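Local coordinates for putative cathepsin d (Ixodes ricinus, PDB 5N7Q), which probably acts as an aspartic endopeptidase, cutting peptide bonds within proteins, and is here held by the inhibitor pepstatin A, at residues E8-L13 / V158-D163; D15-G20 / E118-G123; D71-T76 / G86-D91; G82-F87 / L109-E114. One frame throughout, in Å; residues are numbered along the deposited sequence.

The four contacts illustrate how a largely beta protein uses different chemistry at different depths. The centres of contacts 1 and 2 each lie about 11 Å from the centre of the chain, and the two touch through the neighbouring strands 6-13 and 17-24, where Val11 N bonds to Tyr19 O. Both act through side chains: contact 1 by a leucine pair and a water bridge, contact 2 by apolar groups at the substrate cleft. Contacts 3 and 4 lie farther out, share Gly86 and Phe87, and place strands 69-79 and 103-112 on strand 82-95. There the backbone carries the union; contact 3 adds a salt bridge within segment 71-76 and a partly buried core, whereas contact 4 is mostly a surface pairing.

Contact 1: residues E8-L13 / V158-D163; sequences EPLVNL and VYLNRD. Unlike the reference sequence in segment 158-163: Leu160 (reference Arg).
A water bridges Asn12 and Asp163, donating to Asp163 O at 2.8 Å and accepting from Asn12 ND2 at 3.3 Å. The same amide nitrogen, Asn12 ND2, comes within 2.9 Å of Asn161 O, but the angle is too poor for a hydrogen bond; a hydrogen bond to that carbonyl comes from Tyr18 OH. Asn12 turns its CG anti to the backbone N (chi1 171°), which carries the amide across to segment 158-163; its OD1 accepts from Asp15 N. Segments 8-13 and 158-163 are next-but-one neighbours in the six-stranded interdomain sheet of the pepsin family, since strand 170-174 runs between them and bonds to both backbones. Two leucines span this interval on the buried side: Leu10 CD1 meets Leu160 CD2 at 3.9 Å, one methyl against another. Leu10 also rests on Phe35, and Leu160 on helix 316-319. Where strand 155-160 ends, an Asx turn redirects the chain, with Asp163 N donating to Asn161 OD1 over 3.0 Å (162° at the hydrogen) from above the carbonyl plane. Asn161 ND2 donates to Glu168 O, so both ends of the Asn161 amide are held.

Contact 2: residues D15-G20 / E118-G123; sequences DVVYYG and EAPFDG. Unlike the reference sequence in segment 15-20: Val17 (reference Glu).
The two backbones stay well apart, coming closest at Tyr19 and Phe121, whose CA atoms lie 6.5 Å from each other, so the contact is made wholly by side chains. Tyr19 is at its centre. Its CG sits between the backbone N and the carbonyl carbon (chi1 47°), and the ring is thereby swung toward Pro120: Tyr19 CE1 is only 3.3 Å from Pro120 CG, and Tyr19 OH reaches 3.4 Å from Pro120 CB. The two side chains cross at about a right angle, packed tightly. Nearer the backbone, Tyr19 CB touches Phe121 CB at 3.9 Å, while Tyr19 CD1 comes up to the edge of the Phe121 ring, 4.1 Å from its CD2. The next atom along that flank, Phe121 CE2, lies 4.1 Å from Val17 CB. Ala119 CB lies over the centre of one Phe121 face. Val17 also packs on an apolar side chain of the bound peptide, which places this cluster beside the substrate cleft characteristic of pepsin-like peptidases. A classic beta bulge at Val16 and Val17, opposite Leu13, marks the start of strand 17-24. Strand 6-13 lies alongside, sending Leu13 against Tyr19 and Pro120; strand 29-36 packs Ile34 on Phe121, and helix 114-117 leads directly into the 118-123 loop.

Contact 3: residues D71-T76 / G86-D91; sequences DGRNFT and GFISKD
Strands 69-79 and 82-95 form the hairpin whose tip is the flap of pepsin-like peptidases, and segments 71-76 and 86-91 pair in its basal part. Phe75 and Gly86 exchange two backbone bonds, Phe75 N to Gly86 O at 2.9 Å and Gly86 N to Phe75 O at 3.0 Å. Farther along, Gly72 N donates to Ile88 O while Ile88 N donates to Arg73 O, so that two residues face one; with Gly72 at a positive phi of 92°, this is the pattern of a G1 beta bulge. Phe75 CG lies between its backbone N and carbonyl carbon (chi1 82°), which brings the ring over the glycine opposite, Gly86 N lying 3.4 Å above the ring plane, toward the rim. Ile88 lies between Phe75 and Asp71: its CD1 touches Phe75 CB at 3.9 Å, and its CG2 lies 3.8 Å from Asp71 CG. Asp71 in turn is gripped side-on by Arg73, NE on OD1 and NH2 on OD2, the latter at 2.8 Å. Asp71 OD1 uses its syn lone pair for NE and its anti one for Arg73 N at 3.0 Å, an Asx turn. A water joins Asp71 N to Ser89 OG, which also bonds Glu107. Three bonds to one carboxylate probably keep Asp71 ionised and fix its rotation beside Ile88.

Contact 4: residues G82-F87 / L109-E114; sequences GNVEGF and LVVGGE
Backbone bonds between Glu85 and the strand opposite carry much of this contact: Glu85 N donates to Val110 O at 2.9 Å, and Glu85 O accepts from both Leu109 N at 2.9 Å and Val110 N at 3.1 Å. Two residues facing one in this way make a classic beta bulge, sited where strand 103-112 turns a corner at Leu109. Beyond it Asn83 and Gly112 form a regular antiparallel hydrogen-bonded pair, the straighter of its two bonds running from Gly112 N to Asn83 O (169°). Weaker CA-H...O contacts fill the intervals, Val111 CA lying 3.3 Å from Asn83 O. Apolar contacts divide between the faces. On one, Val84 and Val111 lie side by side with CG2 against CG2 at 4.1 Å; Val84 continues to Phe75 and Ile77, Val111 to Leu116 and Leu117 of helix 114-117. On the other, Glu85, its CG between the backbone N and carbonyl carbon (chi1 66°) and its chain extended from there, runs beside Val110, with Glu85 CG only 3.5 Å from Val110 CB. At the corner Leu109 CD1 approaches the edge of the Phe87 ring, 4.0 Å from Phe87 CD1. At the opposite end Gly82 CA comes 3.1 Å from Gly112 O, and Gly113 is the helix N-cap. Main-chain bonding thus fixes the alignment of the strands, while the valine face ties them inward and Glu85 CG lies against Val110 on the exposed face.

Contact 1: residues E8-L13 / V158-D163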
loop_
_atom_site.group_PDB
_atom_site.type_symbol
_atom_site.label_atom_id
_atom_site.label_comp_id
_atom_site.label_asym_id
_atom_site.label_seq_id
_atom_site.Cartn_x
_atom_site.Cartn_y
_atom_site.Cartn_z
ATOM N N GLU A 8 11.683 -5.544 -7.598
ATOM C CA GLU A 8 12.012 -4.524 -6.647
ATOM C C GLU A 8 11.905 -5.115 -5.226
ATOM O O GLU A 8 10.803 -5.413 -4.756
ATOM C CB GLU A 8 11.078 -3.331 -6.801
ATOM C CG GLU A 8 11.164 -2.281 -5.691
ATOM C CD GLU A 8 12.442 -1.484 -5.650
ATOM O OE1 GLU A 8 13.298 -1.674 -6.542
ATOM O OE2 GLU A 8 12.586 -0.636 -4.723
ATOM N N PRO A 9 13.045 -5.308 -4.557
ATOM C CA PRO A 9 13.007 -5.911 -3.222
ATOM C C PRO A 9 12.566 -4.945 -2.155
ATOM O O PRO A 9 13.015 -3.797 -2.147
ATOM C CB PRO A 9 14.456 -6.324 -2.991
ATOM C CG PRO A 9 15.222 -5.290 -3.727
ATOM C CD PRO A 9 14.439 -4.986 -4.958
ATOM N N LEU A 10 11.719 -5.408 -1.240
ATOM C CA LEU A 10 11.195 -4.609 -0.127
ATOM C C LEU A 10 11.738 -5.037 1.237
ATOM O O LEU A 10 12.011 -6.220 1.475
ATOM C CB LEU A 10 9.667 -4.673 -0.075
ATOM C CG LEU A 10 8.961 -4.340 -1.383
ATOM C CD1 LEU A 10 7.465 -4.604 -1.247
ATOM C CD2 LEU A 10 9.223 -2.890 -1.776
ATOM N N VAL A 11 11.864 -4.050 2.119
ATOM C CA VAL A 11 12.076 -4.253 3.543
ATOM C C VAL A 11 10.727 -4.125 4.247
ATOM O O VAL A 11 9.914 -3.248 3.925
ATOM C CB VAL A 11 13.097 -3.219 4.082
ATOM C CG1 VAL A 11 13.094 -3.153 5.606
ATOM C CG2 VAL A 11 14.475 -3.542 3.551
ATOM N N ASN A 12 10.504 -4.993 5.229
ATOM C CA ASN A 12 9.312 -5.044 6.065
ATOM C C ASN A 12 9.667 -4.531 7.446
ATOM O O ASN A 12 10.439 -5.146 8.150
ATOM C CB ASN A 12 8.845 -6.497 6.151
ATOM C CG ASN A 12 7.743 -6.720 7.174
ATOM O OD1 ASN A 12 7.270 -5.796 7.820
ATOM N ND2 ASN A 12 7.326 -7.957 7.300
ATOM N N LEU A 13 9.148 -3.365 7.805
ATOM C CA LEU A 13 9.281 -2.838 9.166
ATOM C C LEU A 13 8.001 -3.169 9.949
ATOM O O LEU A 13 6.944 -2.595 9.680
ATOM C CB LEU A 13 9.516 -1.335 9.122
ATOM C CG LEU A 13 9.583 -0.713 10.521
ATOM C CD1 LEU A 13 10.848 -1.124 11.255
ATOM C CD2 LEU A 13 9.488 0.796 10.383
ATOM N N VAL A 158 2.664 -8.034 -6.403
ATOM C CA VAL A 158 3.189 -7.694 -5.090
ATOM C C VAL A 158 3.128 -8.865 -4.096
ATOM O O VAL A 158 2.089 -9.451 -3.868
ATOM C CB VAL A 158 2.444 -6.475 -4.492
ATOM C CG1 VAL A 158 3.034 -6.141 -3.127
ATOM C CG2 VAL A 158 2.469 -5.271 -5.441
ATOM N N TYR A 159 4.298 -9.217 -3.579
ATOM C CA TYR A 159 4.472 -10.141 -2.481
ATOM C C TYR A 159 4.857 -9.350 -1.237
ATOM O O TYR A 159 5.842 -8.592 -1.286
ATOM C CB TYR A 159 5.590 -11.150 -2.832
ATOM C CG TYR A 159 6.102 -11.922 -1.644
ATOM C CD1 TYR A 159 5.252 -12.723 -0.895
ATOM C CD2 TYR A 159 7.429 -11.809 -1.235
ATOM C CE1 TYR A 159 5.693 -13.385 0.235
ATOM C CE2 TYR A 159 7.898 -12.503 -0.127
ATOM C CZ TYR A 159 7.028 -13.289 0.601
ATOM O OH TYR A 159 7.480 -13.951 1.730
ATOM N N LEU A 160 4.130 -9.557 -0.130
ATOM C CA LEU A 160 4.461 -8.990 1.176
ATOM C C LEU A 160 4.638 -10.127 2.164
ATOM O O LEU A 160 3.742 -10.922 2.350
ATOM C CB LEU A 160 3.378 -8.039 1.659
ATOM C CG LEU A 160 3.007 -6.892 0.713
ATOM C CD1 LEU A 160 1.884 -6.057 1.314
ATOM C CD2 LEU A 160 4.186 -5.991 0.366
ATOM N N ASN A 161 5.831 -10.212 2.747
ATOM C CA ASN A 161 6.104 -11.156 3.807
ATOM C C ASN A 161 5.480 -10.635 5.089
ATOM O O ASN A 161 5.696 -9.480 5.467
ATOM C CB ASN A 161 7.601 -11.315 3.965
ATOM C CG ASN A 161 7.979 -12.569 4.742
ATOM O OD1 ASN A 161 7.207 -13.096 5.570
ATOM N ND2 ASN A 161 9.195 -13.046 4.499
ATOM N N ARG A 162 4.671 -11.467 5.731
ATOM C CA ARG A 162 4.022 -11.100 6.998
ATOM C C ARG A 162 4.748 -11.546 8.259
ATOM O O ARG A 162 4.238 -11.381 9.379
ATOM C CB ARG A 162 2.560 -11.528 6.977
ATOM C CG ARG A 162 1.767 -10.888 5.840
ATOM C CD ARG A 162 1.667 -9.376 5.960
ATOM N NE ARG A 162 0.894 -8.938 7.122
ATOM C CZ ARG A 162 0.893 -7.694 7.606
ATOM N NH1 ARG A 162 1.715 -6.767 7.121
ATOM N NH2 ARG A 162 0.102 -7.398 8.646
ATOM N N ASP A 163 5.952 -12.103 8.069
ATOM C CA ASP A 163 6.864 -12.420 9.173
ATOM C C ASP A 163 8.034 -11.441 9.161
ATOM O O ASP A 163 8.955 -11.585 8.346
ATOM C CB ASP A 163 7.367 -13.845 9.077
ATOM C CG ASP A 163 8.278 -14.219 10.211
ATOM O OD1 ASP A 163 8.509 -13.377 11.108
ATOM O OD2 ASP A 163 8.709 -15.399 10.183
HETATM O O HOH W 1 9.863 -9.832 6.402
#

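Contact 2: residues D15-G20 / E118-G123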
loop_
_atom_site.group_PDB
_atom_site.type_symbol
_atom_site.label_atom_id
_atom_site.label_comp_id
_atom_site.label_asym_id
_atom_site.label_seq_id
_atom_site.Cartn_x
_atom_site.Cartn_y
_atom_site.Cartn_z
ATOM N N ASP A 15 5.752 -5.309 10.068
ATOM C CA ASP A 15 4.484 -5.627 9.365
ATOM C C ASP A 15 3.603 -4.392 9.143
ATOM O O ASP A 15 2.452 -4.535 8.721
ATOM C CB ASP A 15 3.668 -6.737 10.114
ATOM C CG ASP A 15 3.939 -8.133 9.633
ATOM O OD1 ASP A 15 4.793 -8.348 8.759
ATOM O OD2 ASP A 15 3.232 -9.069 10.132
ATOM N N VAL A 16 4.118 -3.183 9.362
ATOM C CA VAL A 16 3.284 -1.972 9.201
ATOM C C VAL A 16 3.589 -1.180 7.947
ATOM O O VAL A 16 2.688 -0.580 7.371
ATOM C CB VAL A 16 3.277 -1.039 10.424
ATOM C CG1 VAL A 16 2.723 -1.772 11.610
ATOM C CG2 VAL A 16 4.631 -0.465 10.755
ATOM N N VAL A 17 4.852 -1.146 7.523
ATOM C CA VAL A 17 5.210 -0.505 6.258
ATOM C C VAL A 17 6.272 -1.317 5.535
ATOM O O VAL A 17 7.138 -1.951 6.159
ATOM C CB VAL A 17 5.700 0.952 6.452
ATOM C CG1 VAL A 17 4.601 1.876 6.976
ATOM C CG2 VAL A 17 6.867 1.018 7.399
ATOM N N TYR A 18 6.222 -1.230 4.213
ATOM C CA TYR A 18 7.158 -1.885 3.311
ATOM C C TYR A 18 7.743 -0.815 2.406
ATOM O O TYR A 18 7.039 0.098 1.981
ATOM C CB TYR A 18 6.440 -2.971 2.504
ATOM C CG TYR A 18 5.865 -4.088 3.341
ATOM C CD1 TYR A 18 4.666 -3.921 4.035
ATOM C CD2 TYR A 18 6.505 -5.319 3.409
ATOM C CE1 TYR A 18 4.159 -4.960 4.813
ATOM C CE2 TYR A 18 5.984 -6.355 4.177
ATOM C CZ TYR A 18 4.818 -6.159 4.856
ATOM O OH TYR A 18 4.293 -7.175 5.623
ATOM N N TYR A 19 9.039 -0.889 2.161
ATOM C CA TYR A 19 9.696 0.122 1.333
ATOM C C TYR A 19 10.896 -0.447 0.634
ATOM O O TYR A 19 11.483 -1.455 1.072
ATOM C CB TYR A 19 10.090 1.335 2.178
ATOM C CG TYR A 19 10.786 0.976 3.457
ATOM C CD1 TYR A 19 10.031 0.647 4.586
ATOM C CD2 TYR A 19 12.184 0.991 3.574
ATOM C CE1 TYR A 19 10.623 0.308 5.775
ATOM C CE2 TYR A 19 12.788 0.661 4.792
ATOM C CZ TYR A 19 11.989 0.314 5.870
ATOM O OH TYR A 19 12.479 -0.015 7.116
ATOM N N GLY A 20 11.245 0.172 -0.491
ATOM C CA GLY A 20 12.344 -0.328 -1.316
ATOM C C GLY A 20 13.170 0.777 -1.945
ATOM O O GLY A 20 12.757 1.946 -1.974
ATOM N N GLU A 118 8.625 10.328 10.887
ATOM C CA GLU A 118 9.552 9.415 11.532
ATOM C C GLU A 118 9.751 8.123 10.763
ATOM O O GLU A 118 10.298 7.156 11.294
ATOM C CB GLU A 118 9.075 9.166 12.960
ATOM C CG GLU A 118 9.135 10.419 13.836
ATOM C CD GLU A 118 10.507 11.122 13.840
ATOM O OE1 GLU A 118 11.576 10.472 13.684
ATOM O OE2 GLU A 118 10.524 12.352 14.004
ATOM N N ALA A 119 9.367 8.115 9.487
ATOM C CA ALA A 119 9.436 6.920 8.651
ATOM C C ALA A 119 10.883 6.560 8.303
ATOM O O ALA A 119 11.754 7.437 8.239
ATOM C CB ALA A 119 8.634 7.105 7.376
ATOM N N PRO A 120 11.127 5.259 8.056
ATOM C CA PRO A 120 12.423 4.784 7.585
ATOM C C PRO A 120 12.612 5.063 6.092
ATOM O O PRO A 120 13.737 5.004 5.573
ATOM C CB PRO A 120 12.339 3.275 7.834
ATOM C CG PRO A 120 10.901 2.961 7.698
ATOM C CD PRO A 120 10.180 4.139 8.273
ATOM N N PHE A 121 11.518 5.359 5.415
ATOM C CA PHE A 121 11.547 5.705 3.999
ATOM C C PHE A 121 11.578 7.229 3.836
ATOM O O PHE A 121 11.198 7.978 4.751
ATOM C CB PHE A 121 10.371 5.082 3.254
ATOM C CG PHE A 121 9.032 5.337 3.893
ATOM C CD1 PHE A 121 8.360 6.514 3.657
ATOM C CD2 PHE A 121 8.462 4.397 4.765
ATOM C CE1 PHE A 121 7.123 6.772 4.230
ATOM C CE2 PHE A 121 7.222 4.649 5.349
ATOM C CZ PHE A 121 6.549 5.843 5.082
ATOM N N ASP A 122 12.033 7.640 2.664
ATOM C CA ASP A 122 12.161 9.069 2.318
ATOM C C ASP A 122 10.947 9.619 1.641
ATOM O O ASP A 122 10.705 10.818 1.712
ATOM C CB ASP A 122 13.369 9.274 1.428
ATOM C CG ASP A 122 14.628 8.676 2.035
ATOM O OD1 ASP A 122 14.973 9.036 3.183
ATOM O OD2 ASP A 122 15.211 7.750 1.432
ATOM N N GLY A 123 10.176 8.781 0.973
ATOM C CA GLY A 123 9.018 9.274 0.248
ATOM C C GLY A 123 8.137 8.158 -0.221
ATOM O O GLY A 123 8.241 7.024 0.242
#

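Contact 3: residues D71-T76 / G86-D91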
loop_
_atom_site.group_PDB
_atom_site.type_symbol
_atom_site.label_atom_id
_atom_site.label_comp_id
_atom_site.label_asym_id
_atom_site.label_seq_id
_atom_site.Cartn_x
_atom_site.Cartn_y
_atom_site.Cartn_z
ATOM N N ASP A 71 10.395 22.199 -13.321
ATOM C CA ASP A 71 8.977 22.375 -13.599
ATOM C C ASP A 71 8.514 23.491 -12.684
ATOM O O ASP A 71 8.211 24.598 -13.149
ATOM C CB ASP A 71 8.224 21.050 -13.411
ATOM C CG ASP A 71 6.730 21.178 -13.666
ATOM O OD1 ASP A 71 6.035 22.000 -13.035
ATOM O OD2 ASP A 71 6.234 20.406 -14.516
ATOM N N GLY A 72 8.474 23.243 -11.383
ATOM C CA GLY A 72 8.183 24.302 -10.441
ATOM C C GLY A 72 6.746 24.511 -10.047
ATOM O O GLY A 72 6.479 25.315 -9.166
ATOM N N ARG A 73 5.806 23.749 -10.606
ATOM C CA ARG A 73 4.436 23.841 -10.126
ATOM C C ARG A 73 4.348 23.408 -8.674
ATOM O O ARG A 73 4.973 22.431 -8.285
ATOM C CB ARG A 73 3.493 22.954 -10.918
ATOM C CG ARG A 73 3.131 23.501 -12.289
ATOM C CD ARG A 73 2.333 22.489 -13.083
ATOM N NE ARG A 73 3.176 21.375 -13.470
ATOM C CZ ARG A 73 2.761 20.171 -13.882
ATOM N NH1 ARG A 73 1.463 19.878 -13.958
ATOM N NH2 ARG A 73 3.660 19.260 -14.214
ATOM N N ASN A 74 3.569 24.119 -7.888
ATOM C CA ASN A 74 3.251 23.669 -6.545
ATOM C C ASN A 74 2.481 22.346 -6.581
ATOM O O ASN A 74 1.684 22.079 -7.486
ATOM C CB ASN A 74 2.413 24.718 -5.804
ATOM C CG ASN A 74 2.365 24.473 -4.304
ATOM O OD1 ASN A 74 3.357 24.666 -3.606
ATOM N ND2 ASN A 74 1.209 24.052 -3.803
ATOM N N PHE A 75 2.716 21.513 -5.580
ATOM C CA PHE A 75 1.895 20.307 -5.400
ATOM C C PHE A 75 1.575 20.135 -3.917
ATOM O O PHE A 75 2.359 20.501 -3.059
ATOM C CB PHE A 75 2.544 19.057 -5.995
ATOM C CG PHE A 75 3.567 18.413 -5.095
ATOM C CD1 PHE A 75 4.865 18.885 -5.048
ATOM C CD2 PHE A 75 3.223 17.331 -4.286
ATOM C CE1 PHE A 75 5.806 18.303 -4.197
ATOM C CE2 PHE A 75 4.153 16.746 -3.446
ATOM C CZ PHE A 75 5.441 17.235 -3.396
ATOM N N THR A 76 0.401 19.562 -3.656
ATOM C CA THR A 76 -0.018 19.238 -2.293
ATOM C C THR A 76 -0.782 17.933 -2.348
ATOM O O THR A 76 -1.629 17.720 -3.218
ATOM C CB THR A 76 -0.862 20.341 -1.635
ATOM O OG1 THR A 76 -1.058 20.033 -0.248
ATOM C CG2 THR A 76 -2.201 20.542 -2.344
ATOM N N GLY A 86 5.147 20.784 -1.862
ATOM C CA GLY A 86 6.418 21.275 -2.376
ATOM C C GLY A 86 6.233 21.693 -3.825
ATOM O O GLY A 86 5.151 22.170 -4.184
ATOM N N PHE A 87 7.225 21.423 -4.665
ATOM C CA PHE A 87 7.157 21.748 -6.093
ATOM C C PHE A 87 7.603 20.585 -6.943
ATOM O O PHE A 87 8.401 19.743 -6.503
ATOM C CB PHE A 87 8.000 23.004 -6.403
ATOM C CG PHE A 87 9.461 22.845 -6.094
ATOM C CD1 PHE A 87 9.950 23.096 -4.813
ATOM C CD2 PHE A 87 10.351 22.409 -7.067
ATOM C CE1 PHE A 87 11.303 22.928 -4.530
ATOM C CE2 PHE A 87 11.692 22.241 -6.779
ATOM C CZ PHE A 87 12.175 22.498 -5.519
ATOM N N ILE A 88 7.129 20.566 -8.192
ATOM C CA ILE A 88 7.435 19.488 -9.114
ATOM C C ILE A 88 8.781 19.707 -9.822
ATOM O O ILE A 88 9.148 20.861 -10.165
ATOM C CB ILE A 88 6.328 19.350 -10.177
ATOM C CG1 ILE A 88 4.975 19.037 -9.509
ATOM C CG2 ILE A 88 6.676 18.277 -11.202
ATOM C CD1 ILE A 88 4.900 17.680 -8.846
ATOM N N SER A 89 9.522 18.618 -10.020
ATOM C CA SER A 89 10.713 18.576 -10.895
ATOM C C SER A 89 10.620 17.315 -11.736
ATOM O O SER A 89 9.686 16.530 -11.582
ATOM C CB SER A 89 11.998 18.589 -10.052
ATOM O OG SER A 89 12.112 19.835 -9.359
ATOM N N LYS A 90 11.552 17.140 -12.662
ATOM C CA LYS A 90 11.567 15.956 -13.526
ATOM C C LYS A 90 12.977 15.437 -13.648
ATOM O O LYS A 90 13.930 16.219 -13.765
ATOM C CB LYS A 90 11.005 16.369 -14.895
ATOM C CG LYS A 90 10.817 15.296 -15.961
ATOM C CD LYS A 90 9.786 15.727 -17.036
ATOM C CE LYS A 90 10.154 17.041 -17.729
ATOM N NZ LYS A 90 9.282 17.345 -18.919
ATOM N N ASP A 91 13.155 14.120 -13.612
ATOM C CA ASP A 91 14.491 13.534 -13.722
ATOM C C ASP A 91 14.337 12.059 -14.073
ATOM O O ASP A 91 13.210 11.533 -14.127
ATOM C CB ASP A 91 15.294 13.733 -12.414
ATOM C CG ASP A 91 16.782 13.885 -12.649
ATOM O OD1 ASP A 91 17.276 13.320 -13.655
ATOM O OD2 ASP A 91 17.468 14.519 -11.826
HETATM O O HOH W 2 11.583 22.347 -10.574
#

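Contact 4: residues G82-F87 / L109-E114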
loop_
_atom_site.group_PDB
_atom_site.type_symbol
_atom_site.label_atom_id
_atom_site.label_comp_id
_atom_site.label_asym_id
_atom_site.label_seq_id
_atom_site.Cartn_x
_atom_site.Cartn_y
_atom_site.Cartn_z
ATOM N N GLY A 82 -0.896 11.381 6.646
ATOM C CA GLY A 82 0.016 12.495 6.558
ATOM C C GLY A 82 -0.273 13.411 5.386
ATOM O O GLY A 82 -1.275 13.276 4.695
ATOM N N ASN A 83 0.625 14.363 5.173
ATOM C CA ASN A 83 0.518 15.216 4.009
ATOM C C ASN A 83 1.844 15.761 3.594
ATOM O O ASN A 83 2.814 15.757 4.355
ATOM C CB ASN A 83 -0.350 16.399 4.308
ATOM C CG ASN A 83 0.295 17.289 5.293
ATOM O OD1 ASN A 83 0.776 18.383 4.972
ATOM N ND2 ASN A 83 0.373 16.805 6.498
ATOM N N VAL A 84 1.856 16.249 2.359
ATOM C CA VAL A 84 3.087 16.721 1.726
ATOM C C VAL A 84 2.784 17.897 0.812
ATOM O O VAL A 84 1.727 17.966 0.180
ATOM C CB VAL A 84 3.841 15.559 0.997
ATOM C CG1 VAL A 84 3.004 14.961 -0.107
ATOM C CG2 VAL A 84 5.217 15.992 0.507
ATOM N N GLU A 85 3.712 18.843 0.770
ATOM C CA GLU A 85 3.637 19.928 -0.192
ATOM C C GLU A 85 5.035 20.341 -0.618
ATOM O O GLU A 85 6.019 20.193 0.124
ATOM C CB GLU A 85 2.842 21.105 0.365
ATOM C CG GLU A 85 3.466 21.797 1.529
ATOM C CD GLU A 85 2.679 23.022 1.980
ATOM O OE1 GLU A 85 3.331 24.068 2.249
ATOM O OE2 GLU A 85 1.425 22.929 2.052
ATOM N N GLY A 86 5.147 20.784 -1.862
ATOM C CA GLY A 86 6.418 21.275 -2.376
ATOM C C GLY A 86 6.233 21.693 -3.825
ATOM O O GLY A 86 5.151 22.170 -4.184
ATOM N N PHE A 87 7.225 21.423 -4.665
ATOM C CA PHE A 87 7.157 21.748 -6.093
ATOM C C PHE A 87 7.603 20.585 -6.943
ATOM O O PHE A 87 8.401 19.743 -6.503
ATOM C CB PHE A 87 8.000 23.004 -6.403
ATOM C CG PHE A 87 9.461 22.845 -6.094
ATOM C CD1 PHE A 87 9.950 23.096 -4.813
ATOM C CD2 PHE A 87 10.351 22.409 -7.067
ATOM C CE1 PHE A 87 11.303 22.928 -4.530
ATOM C CE2 PHE A 87 11.692 22.241 -6.779
ATOM C CZ PHE A 87 12.175 22.498 -5.519
ATOM N N LEU A 109 8.871 20.090 0.543
ATOM C CA LEU A 109 9.326 21.122 1.482
ATOM C C LEU A 109 8.649 21.056 2.835
ATOM O O LEU A 109 9.287 21.403 3.836
ATOM C CB LEU A 109 9.124 22.519 0.877
ATOM C CG LEU A 109 9.772 22.778 -0.474
ATOM C CD1 LEU A 109 9.422 24.182 -0.964
ATOM C CD2 LEU A 109 11.278 22.621 -0.396
ATOM N N VAL A 110 7.371 20.670 2.868
ATOM C CA VAL A 110 6.621 20.602 4.120
ATOM C C VAL A 110 5.933 19.245 4.181
ATOM O O VAL A 110 5.213 18.863 3.270
ATOM C CB VAL A 110 5.617 21.773 4.242
ATOM C CG1 VAL A 110 4.794 21.682 5.524
ATOM C CG2 VAL A 110 6.368 23.103 4.231
ATOM N N VAL A 111 6.129 18.559 5.309
ATOM C CA VAL A 111 5.580 17.229 5.516
ATOM C C VAL A 111 4.902 17.255 6.869
ATOM O O VAL A 111 5.421 17.839 7.835
ATOM C CB VAL A 111 6.671 16.132 5.428
ATOM C CG1 VAL A 111 6.123 14.758 5.801
ATOM C CG2 VAL A 111 7.264 16.092 4.017
ATOM N N GLY A 112 3.739 16.613 6.935
ATOM C CA GLY A 112 3.071 16.420 8.198
ATOM C C GLY A 112 2.647 14.978 8.405
ATOM O O GLY A 112 2.501 14.209 7.455
ATOM N N GLY A 113 2.459 14.623 9.674
ATOM C CA GLY A 113 2.008 13.293 10.054
ATOM C C GLY A 113 3.194 12.480 10.554
ATOM O O GLY A 113 4.155 12.271 9.827
ATOM N N GLU A 114 3.105 11.997 11.790
ATOM C CA GLU A 114 4.173 11.182 12.385
ATOM C C GLU A 114 4.554 9.979 11.534
ATOM O O GLU A 114 5.732 9.623 11.483
ATOM C CB GLU A 114 3.782 10.740 13.811
ATOM C CG GLU A 114 4.930 10.171 14.648
ATOM C CD GLU A 114 5.124 8.670 14.506
ATOM O OE1 GLU A 114 4.283 8.009 13.864
ATOM O OE2 GLU A 114 6.135 8.144 15.035
#